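Local coordinates for uncharacterized esterase YxiM (PDB 2O14), which is an uncharacterized member of the GDSL lipolytic family that probably acts as an ester hydrolase and carries a galactose-binding-like domain with a bound manganese ion, at residues 231-236 against 269-274; 15-20 against 27-32; 70-75 against 135-140. All coordinates share one frame; numbering follows the deposited sequence.

Along the chain the contacts run in the order 2, 3, 1, each closing before the next opens. Contacts 2 and 3 share the galactose-binding-like beta domain: contact 2 pairs strands 15-20 and 30-32 of its mixed sheet, whereas contact 3 rests a loop on strand 131-138 of its antiparallel sheet. Their centres lie about 22 Å apart and their nearest atoms about 8 Å. Contact 1 belongs to the hydrolase domain, where strands 233-237 and 271-275 are neighbours in a parallel sheet; its centre is about 37 Å from that of contact 2 and 28 Å from that of contact 3. The manganese site of contact 2 is therefore remote from contact 1.

Contact 1 of 3, residues 231-236 against 269-274; sequences GDYFML and GADVIL
The ring of Tyr-233 lies alongside the carboxylate of Asp-271, the two planes 34° apart, and Tyr-233 CD1 rests 3.6 Å from Asp-271 CB. Water 2 sits over one face of this ring, offset toward the rim, while Phe-234 carries CB of Leu-236 over one face of its own. Both rings belong to a beta-alpha-beta unit of the SGNH-hydrolase parallel sheet, in which helix 251-266 links the two strands; the strand axes are 4.6 Å apart and 20° from parallel. Phe-234, Leu-236, Val-272 and Leu-274 face that helix. On the other face Ile-273 is central: with CG1 anti to its carbonyl carbon, it extends CD1 to 3.7 Å from Tyr-233 CD1. CE of Met-235, a selenomethionine, is pressed tightly against both Ile-273 CG2 and CD1. The Tyr-233 hydroxyl is bonded beyond the pair, to Ala-365 O. Four backbone bonds join the strands, the straightest being Ile-273 N to Phe-234 O (175°). At the N-terminal end of the pair water 1 bridges Gly-231 N and Gly-269 O, and water 2 donates both to Asp-232 O and, at 2.7 Å, to Asp-271 OD2.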
loop_
_atom_site.group_PDB
_atom_site.type_symbol
_atom_site.label_atom_id
_atom_site.label_comp_id
_atom_site.label_asym_id
_atom_site.label_seq_id
_atom_site.Cartn_x
_atom_site.Cartn_y
_atom_site.Cartn_z
ATOM N N GLY A 231 -19.311 2.351 -1.615
ATOM C CA GLY A 231 -19.114 1.000 -2.097
ATOM C C GLY A 231 -17.780 0.438 -1.649
ATOM O O GLY A 231 -17.644 -0.774 -1.458
ATOM N N ASP A 232 -16.797 1.320 -1.480
ATOM C CA ASP A 232 -15.464 0.907 -1.055
ATOM C C ASP A 232 -15.363 0.718 0.457
ATOM O O ASP A 232 -16.260 1.100 1.215
ATOM C CB ASP A 232 -14.410 1.938 -1.480
ATOM C CG ASP A 232 -14.345 2.135 -2.983
ATOM O OD1 ASP A 232 -14.568 1.158 -3.730
ATOM O OD2 ASP A 232 -14.052 3.269 -3.414
ATOM N N TYR A 233 -14.251 0.131 0.884
ATOM C CA TYR A 233 -13.989 -0.093 2.297
ATOM C C TYR A 233 -12.601 0.423 2.653
ATOM O O TYR A 233 -11.645 0.242 1.892
ATOM C CB TYR A 233 -14.072 -1.586 2.634
ATOM C CG TYR A 233 -15.479 -2.121 2.713
ATOM C CD1 TYR A 233 -16.335 -1.734 3.740
ATOM C CD2 TYR A 233 -15.954 -3.025 1.768
ATOM C CE1 TYR A 233 -17.635 -2.235 3.826
ATOM C CE2 TYR A 233 -17.252 -3.534 1.844
ATOM C CZ TYR A 233 -18.086 -3.135 2.876
ATOM O OH TYR A 233 -19.367 -3.637 2.953
ATOM N N PHE A 234 -12.502 1.095 3.796
ATOM C CA PHE A 234 -11.219 1.585 4.282
ATOM C C PHE A 234 -10.899 0.660 5.448
ATOM O O PHE A 234 -11.479 0.789 6.524
ATOM C CB PHE A 234 -11.325 3.032 4.767
ATOM C CG PHE A 234 -10.076 3.543 5.446
ATOM C CD1 PHE A 234 -8.809 3.196 4.972
ATOM C CD2 PHE A 234 -10.168 4.407 6.537
ATOM C CE1 PHE A 234 -7.647 3.705 5.574
ATOM C CE2 PHE A 234 -9.012 4.925 7.146
ATOM C CZ PHE A 234 -7.750 4.571 6.659
HETATM N N MSE A 235 -10.004 -0.293 5.217
HETATM C CA MSE A 235 -9.617 -1.246 6.250
HETATM C C MSE A 235 -8.388 -0.689 6.941
HETATM O O MSE A 235 -7.300 -0.647 6.361
HETATM C CB MSE A 235 -9.322 -2.596 5.613
HETATM C CG MSE A 235 -9.195 -3.726 6.600
HETATM SE SE MSE A 235 -9.709 -5.382 5.766
HETATM C CE MSE A 235 -11.495 -5.527 6.492
ATOM N N LEU A 236 -8.574 -0.262 8.186
ATOM C CA LEU A 236 -7.508 0.369 8.956
ATOM C C LEU A 236 -7.100 -0.370 10.239
ATOM O O LEU A 236 -7.943 -0.730 11.063
ATOM C CB LEU A 236 -7.955 1.807 9.277
ATOM C CG LEU A 236 -7.064 2.892 9.901
ATOM C CD1 LEU A 236 -6.949 2.661 11.381
ATOM C CD2 LEU A 236 -5.701 2.906 9.241
ATOM N N GLY A 269 -18.595 8.819 1.588
ATOM C CA GLY A 269 -19.637 7.837 1.340
ATOM C C GLY A 269 -19.162 6.399 1.441
ATOM O O GLY A 269 -19.951 5.468 1.287
ATOM N N ALA A 270 -17.872 6.211 1.696
ATOM C CA ALA A 270 -17.303 4.873 1.824
ATOM C C ALA A 270 -17.466 4.369 3.257
ATOM O O ALA A 270 -17.818 5.138 4.156
ATOM C CB ALA A 270 -15.829 4.896 1.444
ATOM N N ASP A 271 -17.216 3.079 3.469
ATOM C CA ASP A 271 -17.336 2.500 4.802
ATOM C C ASP A 271 -15.978 2.234 5.437
ATOM O O ASP A 271 -14.969 2.087 4.743
ATOM C CB ASP A 271 -18.144 1.201 4.757
ATOM C CG ASP A 271 -19.613 1.441 4.473
ATOM O OD1 ASP A 271 -20.209 2.311 5.145
ATOM O OD2 ASP A 271 -20.169 0.759 3.586
ATOM N N VAL A 272 -15.965 2.173 6.764
ATOM C CA VAL A 272 -14.734 1.939 7.499
ATOM C C VAL A 272 -14.769 0.663 8.328
ATOM O O VAL A 272 -15.745 0.397 9.035
ATOM C CB VAL A 272 -14.429 3.096 8.463
ATOM C CG1 VAL A 272 -13.124 2.825 9.190
ATOM C CG2 VAL A 272 -14.357 4.404 7.706
ATOM N N ILE A 273 -13.697 -0.117 8.233
ATOM C CA ILE A 273 -13.565 -1.348 9.001
ATOM C C ILE A 273 -12.303 -1.220 9.851
ATOM O O ILE A 273 -11.189 -1.259 9.320
ATOM C CB ILE A 273 -13.397 -2.590 8.093
ATOM C CG1 ILE A 273 -14.610 -2.747 7.173
ATOM C CG2 ILE A 273 -13.217 -3.837 8.956
ATOM C CD1 ILE A 273 -14.410 -3.776 6.090
ATOM N N LEU A 274 -12.478 -1.053 11.159
ATOM C CA LEU A 274 -11.337 -0.931 12.064
ATOM C C LEU A 274 -10.911 -2.310 12.553
ATOM O O LEU A 274 -11.748 -3.190 12.752
ATOM C CB LEU A 274 -11.695 -0.062 13.270
ATOM C CG LEU A 274 -12.086 1.395 13.016
ATOM C CD1 LEU A 274 -12.450 2.038 14.338
ATOM C CD2 LEU A 274 -10.936 2.149 12.348
HETATM O O HOH W 1 -20.971 2.937 0.793
HETATM O O HOH W 2 -19.116 0.482 1.097
#

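Contact 2 of 3, residues 15-20 against 27-32; sequences VYQFDF and PGYIGV. With MN (manganese (II) ion), chain B.
The phenol ring of Tyr-29 lies beneath the amide end of Gln-17, whose NE2 stands 3.8 Å above the ring plane, over its centre. Gln-17 gets there because its chain is fully extended beyond CG. The same NE2 makes a weak, strongly bent bond to Gly-28 O (117° at the hydrogen), so the carbonyl and the ring together probably help to place the amide. At the edge of that ring, Tyr-29 CD1 meets Phe-18 C at 3.7 Å, and Tyr-29 CB packs on Asp-19 CB at 3.6 Å. An alanine here would keep the CB contact with Asp-19 but remove the ring, which would probably leave the Gln-17 amide held by little more than its weak bond to Gly-28 O, and freer to turn.

On the other face of the strand pair, Phe-18 and Ile-30 lie side by side, as do Phe-20 and Val-32. Val-32 also spans the two rings, its CG2 reaching 3.5 Å from Phe-18 CD1 and its CB touching Phe-20 CD1. Strands 44-46 and 80-83 cover this apolar layer, with Phe-80 meeting both phenylalanine rings edge-to-face.

The parallel pairing within the jelly-roll-like, galactose-binding-type domain rests on Ile-30 N to Gln-17 O, Asp-19 N to Ile-30 O and Val-32 N to Asp-19 O; the last donor stands 46° out of the carbonyl plane.

With CG anti to the backbone N (168°), the Asp-19 carboxylate is carried to the manganese ion, which Asp-19 OD1 binds at 2.4 Å and Asp-19 OD2 at 2.3 Å. Ser-24 O, Asp-65 OD1 and two waters also bind the ion, and Glu-26 N bonds OD2. Bidentate binding fixes the carboxylate's rotation, and the ion probably offsets the negative charge of the two aspartates, tying the turn between these strands to Asp-65, the first residue of strand 65-69.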
loop_
_atom_site.group_PDB
_atom_site.type_symbol
_atom_site.label_atom_id
_atom_site.label_comp_id
_atom_site.label_asym_id
_atom_site.label_seq_id
_atom_site.Cartn_x
_atom_site.Cartn_y
_atom_site.Cartn_z
ATOM N N VAL A 15 -2.601 -0.500 -25.364
ATOM C CA VAL A 15 -1.499 -0.639 -24.414
ATOM C C VAL A 15 -0.289 0.209 -24.818
ATOM O O VAL A 15 0.169 0.162 -25.965
ATOM C CB VAL A 15 -1.057 -2.122 -24.270
ATOM C CG1 VAL A 15 -0.584 -2.663 -25.613
ATOM C CG2 VAL A 15 0.047 -2.240 -23.227
ATOM N N TYR A 16 0.209 0.993 -23.865
ATOM C CA TYR A 16 1.367 1.861 -24.075
ATOM C C TYR A 16 2.518 1.271 -23.264
ATOM O O TYR A 16 2.373 1.028 -22.068
ATOM C CB TYR A 16 1.069 3.278 -23.573
ATOM C CG TYR A 16 -0.159 3.916 -24.180
ATOM C CD1 TYR A 16 -1.431 3.397 -23.947
ATOM C CD2 TYR A 16 -0.051 5.044 -24.987
ATOM C CE1 TYR A 16 -2.569 3.989 -24.505
ATOM C CE2 TYR A 16 -1.178 5.643 -25.547
ATOM C CZ TYR A 16 -2.431 5.111 -25.304
ATOM O OH TYR A 16 -3.540 5.694 -25.874
ATOM N N GLN A 17 3.656 1.041 -23.907
ATOM C CA GLN A 17 4.800 0.461 -23.214
ATOM C C GLN A 17 6.048 1.312 -23.361
ATOM O O GLN A 17 6.473 1.638 -24.472
ATOM C CB GLN A 17 5.045 -0.959 -23.722
ATOM C CG GLN A 17 3.874 -1.877 -23.431
ATOM C CD GLN A 17 4.077 -3.293 -23.917
ATOM O OE1 GLN A 17 3.207 -4.142 -23.737
ATOM N NE2 GLN A 17 5.224 -3.559 -24.535
ATOM N N PHE A 18 6.634 1.666 -22.221
ATOM C CA PHE A 18 7.815 2.515 -22.193
ATOM C C PHE A 18 8.997 1.840 -21.516
ATOM O O PHE A 18 8.872 1.307 -20.418
ATOM C CB PHE A 18 7.479 3.824 -21.468
ATOM C CG PHE A 18 6.358 4.597 -22.108
ATOM C CD1 PHE A 18 6.562 5.294 -23.297
ATOM C CD2 PHE A 18 5.084 4.601 -21.542
ATOM C CE1 PHE A 18 5.510 5.986 -23.912
ATOM C CE2 PHE A 18 4.025 5.288 -22.149
ATOM C CZ PHE A 18 4.239 5.982 -23.333
ATOM N N ASP A 19 10.139 1.856 -22.193
ATOM C CA ASP A 19 11.373 1.279 -21.667
ATOM C C ASP A 19 12.286 2.463 -21.356
ATOM O O ASP A 19 12.898 3.038 -22.250
ATOM C CB ASP A 19 12.021 0.352 -22.708
ATOM C CG ASP A 19 13.446 -0.048 -22.340
ATOM O OD1 ASP A 19 13.779 -0.011 -21.142
ATOM O OD2 ASP A 19 14.233 -0.411 -23.244
ATOM N N PHE A 20 12.358 2.824 -20.082
ATOM C CA PHE A 20 13.160 3.959 -19.634
ATOM C C PHE A 20 14.654 3.678 -19.538
ATOM O O PHE A 20 15.072 2.621 -19.069
ATOM C CB PHE A 20 12.635 4.433 -18.281
ATOM C CG PHE A 20 11.228 4.964 -18.338
ATOM C CD1 PHE A 20 10.982 6.288 -18.712
ATOM C CD2 PHE A 20 10.146 4.136 -18.043
ATOM C CE1 PHE A 20 9.676 6.779 -18.792
ATOM C CE2 PHE A 20 8.832 4.616 -18.119
ATOM C CZ PHE A 20 8.599 5.942 -18.495
ATOM N N PRO A 27 12.384 -4.405 -28.003
ATOM C CA PRO A 27 11.253 -4.443 -28.933
ATOM C C PRO A 27 9.905 -4.450 -28.227
ATOM O O PRO A 27 9.750 -5.054 -27.168
ATOM C CB PRO A 27 11.512 -5.716 -29.736
ATOM C CG PRO A 27 12.249 -6.582 -28.771
ATOM C CD PRO A 27 13.209 -5.619 -28.131
ATOM N N GLY A 28 8.936 -3.763 -28.823
ATOM C CA GLY A 28 7.605 -3.690 -28.246
ATOM C C GLY A 28 7.505 -2.561 -27.237
ATOM O O GLY A 28 6.436 -2.292 -26.694
ATOM N N TYR A 29 8.624 -1.894 -26.989
ATOM C CA TYR A 29 8.665 -0.796 -26.033
ATOM C C TYR A 29 9.155 0.478 -26.685
ATOM O O TYR A 29 9.997 0.442 -27.580
ATOM C CB TYR A 29 9.627 -1.121 -24.887
ATOM C CG TYR A 29 9.114 -2.093 -23.858
ATOM C CD1 TYR A 29 8.543 -1.637 -22.673
ATOM C CD2 TYR A 29 9.233 -3.469 -24.048
ATOM C CE1 TYR A 29 8.106 -2.528 -21.694
ATOM C CE2 TYR A 29 8.800 -4.369 -23.079
ATOM C CZ TYR A 29 8.239 -3.890 -21.903
ATOM O OH TYR A 29 7.815 -4.766 -20.934
ATOM N N ILE A 30 8.623 1.609 -26.236
ATOM C CA ILE A 30 9.077 2.892 -26.739
ATOM C C ILE A 30 10.191 3.290 -25.782
ATOM O O ILE A 30 9.974 3.369 -24.566
ATOM C CB ILE A 30 7.986 3.970 -26.675
ATOM C CG1 ILE A 30 6.900 3.680 -27.708
ATOM C CG2 ILE A 30 8.607 5.346 -26.913
ATOM C CD1 ILE A 30 5.768 4.684 -27.671
ATOM N N GLY A 31 11.384 3.509 -26.320
ATOM C CA GLY A 31 12.497 3.903 -25.478
ATOM C C GLY A 31 12.329 5.349 -25.048
ATOM O O GLY A 31 12.100 6.218 -25.885
ATOM N N VAL A 32 12.418 5.608 -23.747
ATOM C CA VAL A 32 12.292 6.965 -23.232
ATOM C C VAL A 32 13.527 7.280 -22.403
ATOM O O VAL A 32 13.820 6.626 -21.396
ATOM C CB VAL A 32 11.038 7.146 -22.364
ATOM C CG1 VAL A 32 10.900 8.612 -21.966
ATOM C CG2 VAL A 32 9.812 6.683 -23.123
HETATM MN MN MN B . 16.057 0.109 -21.929
HETATM O O HOH W 3 15.345 2.252 -22.558
HETATM O O HOH W 4 16.651 -1.959 -21.748
#

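Contact 3 of 3, residues 70-75 against 135-140; sequences LAYGTK and LVTEGK. With SO4 (sulfate ion), chain C.
Gly-73 N donates to Thr-137 OG1, the one hydrogen bond between residues 70-75 and 135-140. The first segment lies in the loop between strands 65-69 and 80-83; the second lies on strand 131-138, the middle member of an antiparallel five-stranded sheet in the galactose-binding-like domain. Residues 71-74 run about perpendicular to 135-138 (end-to-end directions 91° apart). The bond measures 2.8 Å but is bent, 136° at the hydrogen. Thr-137 presents its hydroxyl to the loop because OG1 is anti to the backbone N. Gly-73 has a positive phi, at which a CB would collide with the carbonyl O of Tyr-72.

The apolar contact is made by Leu-135, whose CD1 lies under the loop, 4.0 Å from Tyr-72 CB; Gly-73 O is a van der Waals neighbour of the same methyl. Phe-109 of strand 108-115 touches both Thr-74 and Thr-137.

Aromatic and polar contacts meet at Tyr-72. Its ring crosses the Thr-137 side chain at about a right angle, with Thr-137 OG1 near the ring plane at one edge, 3.3 Å from Tyr-72 CB. Further along the same ring, Glu-138 OE2 also lies near the plane, 3.2 Å from Tyr-72 CE2, with the carboxylate turned 55° from the ring. Phe-145 meets the ring edge-to-face. Water 5 is close to the Tyr-72 hydroxyl and donates a weak bond to Glu-138 OE2.

An ionic group lies farther along 135-140, beyond the packing with the loop: a sulfate, probably from the crystallisation liquor, is bound by Arg-100 NE and by Lys-140, whose NZ donates to sulfate O2 at 2.9 Å.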
loop_
_atom_site.group_PDB
_atom_site.type_symbol
_atom_site.label_atom_id
_atom_site.label_comp_id
_atom_site.label_asym_id
_atom_site.label_seq_id
_atom_site.Cartn_x
_atom_site.Cartn_y
_atom_site.Cartn_z
ATOM N N LEU A 70 15.582 12.932 -9.796
ATOM C CA LEU A 70 16.440 13.705 -8.905
ATOM C C LEU A 70 15.624 14.634 -8.004
ATOM O O LEU A 70 16.053 14.999 -6.911
ATOM C CB LEU A 70 17.448 14.508 -9.726
ATOM C CG LEU A 70 18.353 13.655 -10.618
ATOM C CD1 LEU A 70 19.330 14.552 -11.370
ATOM C CD2 LEU A 70 19.102 12.646 -9.767
ATOM N N ALA A 71 14.455 15.026 -8.487
ATOM C CA ALA A 71 13.541 15.858 -7.726
ATOM C C ALA A 71 12.346 14.933 -7.539
ATOM O O ALA A 71 11.982 14.202 -8.460
ATOM C CB ALA A 71 13.152 17.088 -8.525
ATOM N N TYR A 72 11.751 14.928 -6.351
ATOM C CA TYR A 72 10.608 14.060 -6.106
ATOM C C TYR A 72 9.601 14.672 -5.138
ATOM O O TYR A 72 9.668 15.861 -4.835
ATOM C CB TYR A 72 11.083 12.696 -5.591
ATOM C CG TYR A 72 12.077 12.804 -4.466
ATOM C CD1 TYR A 72 13.435 12.964 -4.726
ATOM C CD2 TYR A 72 11.652 12.813 -3.145
ATOM C CE1 TYR A 72 14.344 13.137 -3.690
ATOM C CE2 TYR A 72 12.547 12.987 -2.105
ATOM C CZ TYR A 72 13.889 13.150 -2.383
ATOM O OH TYR A 72 14.763 13.354 -1.346
ATOM N N GLY A 73 8.682 13.842 -4.650
ATOM C CA GLY A 73 7.631 14.306 -3.756
ATOM C C GLY A 73 6.331 14.224 -4.546
ATOM O O GLY A 73 6.325 14.506 -5.746
ATOM N N THR A 74 5.234 13.853 -3.893
ATOM C CA THR A 74 3.951 13.703 -4.581
ATOM C C THR A 74 3.460 14.913 -5.377
ATOM O O THR A 74 2.675 14.763 -6.310
ATOM C CB THR A 74 2.834 13.272 -3.595
ATOM O OG1 THR A 74 2.591 14.317 -2.645
ATOM C CG2 THR A 74 3.246 11.996 -2.850
ATOM N N LYS A 75 3.914 16.109 -5.016
ATOM C CA LYS A 75 3.496 17.321 -5.722
ATOM C C LYS A 75 4.559 17.823 -6.692
ATOM O O LYS A 75 4.389 18.854 -7.335
ATOM C CB LYS A 75 3.166 18.428 -4.717
ATOM C CG LYS A 75 1.686 18.548 -4.383
ATOM C CD LYS A 75 1.086 17.235 -3.923
ATOM C CE LYS A 75 -0.384 17.415 -3.599
ATOM N NZ LYS A 75 -1.010 16.176 -3.108
ATOM N N LEU A 135 5.709 9.657 -11.144
ATOM C CA LEU A 135 7.108 9.739 -10.733
ATOM C C LEU A 135 7.342 8.690 -9.660
ATOM O O LEU A 135 6.390 8.162 -9.075
ATOM C CB LEU A 135 7.468 11.125 -10.174
ATOM C CG LEU A 135 7.002 11.539 -8.768
ATOM C CD1 LEU A 135 7.993 12.536 -8.184
ATOM C CD2 LEU A 135 5.597 12.139 -8.815
ATOM N N VAL A 136 8.607 8.366 -9.432
ATOM C CA VAL A 136 8.980 7.416 -8.394
ATOM C C VAL A 136 9.445 8.386 -7.328
ATOM O O VAL A 136 10.158 9.343 -7.634
ATOM C CB VAL A 136 10.128 6.499 -8.856
ATOM C CG1 VAL A 136 10.519 5.534 -7.738
ATOM C CG2 VAL A 136 9.684 5.722 -10.086
ATOM N N THR A 137 9.049 8.159 -6.085
ATOM C CA THR A 137 9.396 9.111 -5.047
ATOM C C THR A 137 9.777 8.535 -3.694
ATOM O O THR A 137 9.757 7.320 -3.461
ATOM C CB THR A 137 8.229 10.100 -4.839
ATOM O OG1 THR A 137 8.629 11.157 -3.957
ATOM C CG2 THR A 137 7.035 9.369 -4.250
ATOM N N GLU A 138 10.082 9.451 -2.789
ATOM C CA GLU A 138 10.510 9.115 -1.453
ATOM C C GLU A 138 9.790 7.998 -0.750
ATOM O O GLU A 138 8.582 8.035 -0.489
ATOM C CB GLU A 138 10.501 10.347 -0.555
ATOM C CG GLU A 138 11.623 10.329 0.467
ATOM C CD GLU A 138 11.726 11.624 1.243
ATOM O OE1 GLU A 138 10.826 11.893 2.066
ATOM O OE2 GLU A 138 12.701 12.377 1.022
ATOM N N GLY A 139 10.597 6.982 -0.492
ATOM C CA GLY A 139 10.206 5.820 0.249
ATOM C C GLY A 139 11.294 6.059 1.275
ATOM O O GLY A 139 11.065 6.722 2.284
ATOM N N LYS A 140 12.502 5.589 0.983
ATOM C CA LYS A 140 13.619 5.802 1.892
ATOM C C LYS A 140 14.443 6.992 1.404
ATOM O O LYS A 140 15.052 6.947 0.335
ATOM C CB LYS A 140 14.502 4.557 1.972
ATOM C CG LYS A 140 15.624 4.671 2.989
ATOM C CD LYS A 140 16.414 3.377 3.084
ATOM C CE LYS A 140 17.546 3.486 4.090
ATOM N NZ LYS A 140 17.042 3.754 5.466
HETATM S S SO4 C . 14.502 0.660 5.803
HETATM O O1 SO4 C . 14.352 0.699 4.335
HETATM O O2 SO4 C . 15.811 1.227 6.189
HETATM O O3 SO4 C . 14.414 -0.745 6.253
HETATM O O4 SO4 C . 13.434 1.453 6.442
HETATM O O HOH W 5 15.793 11.616 0.029
#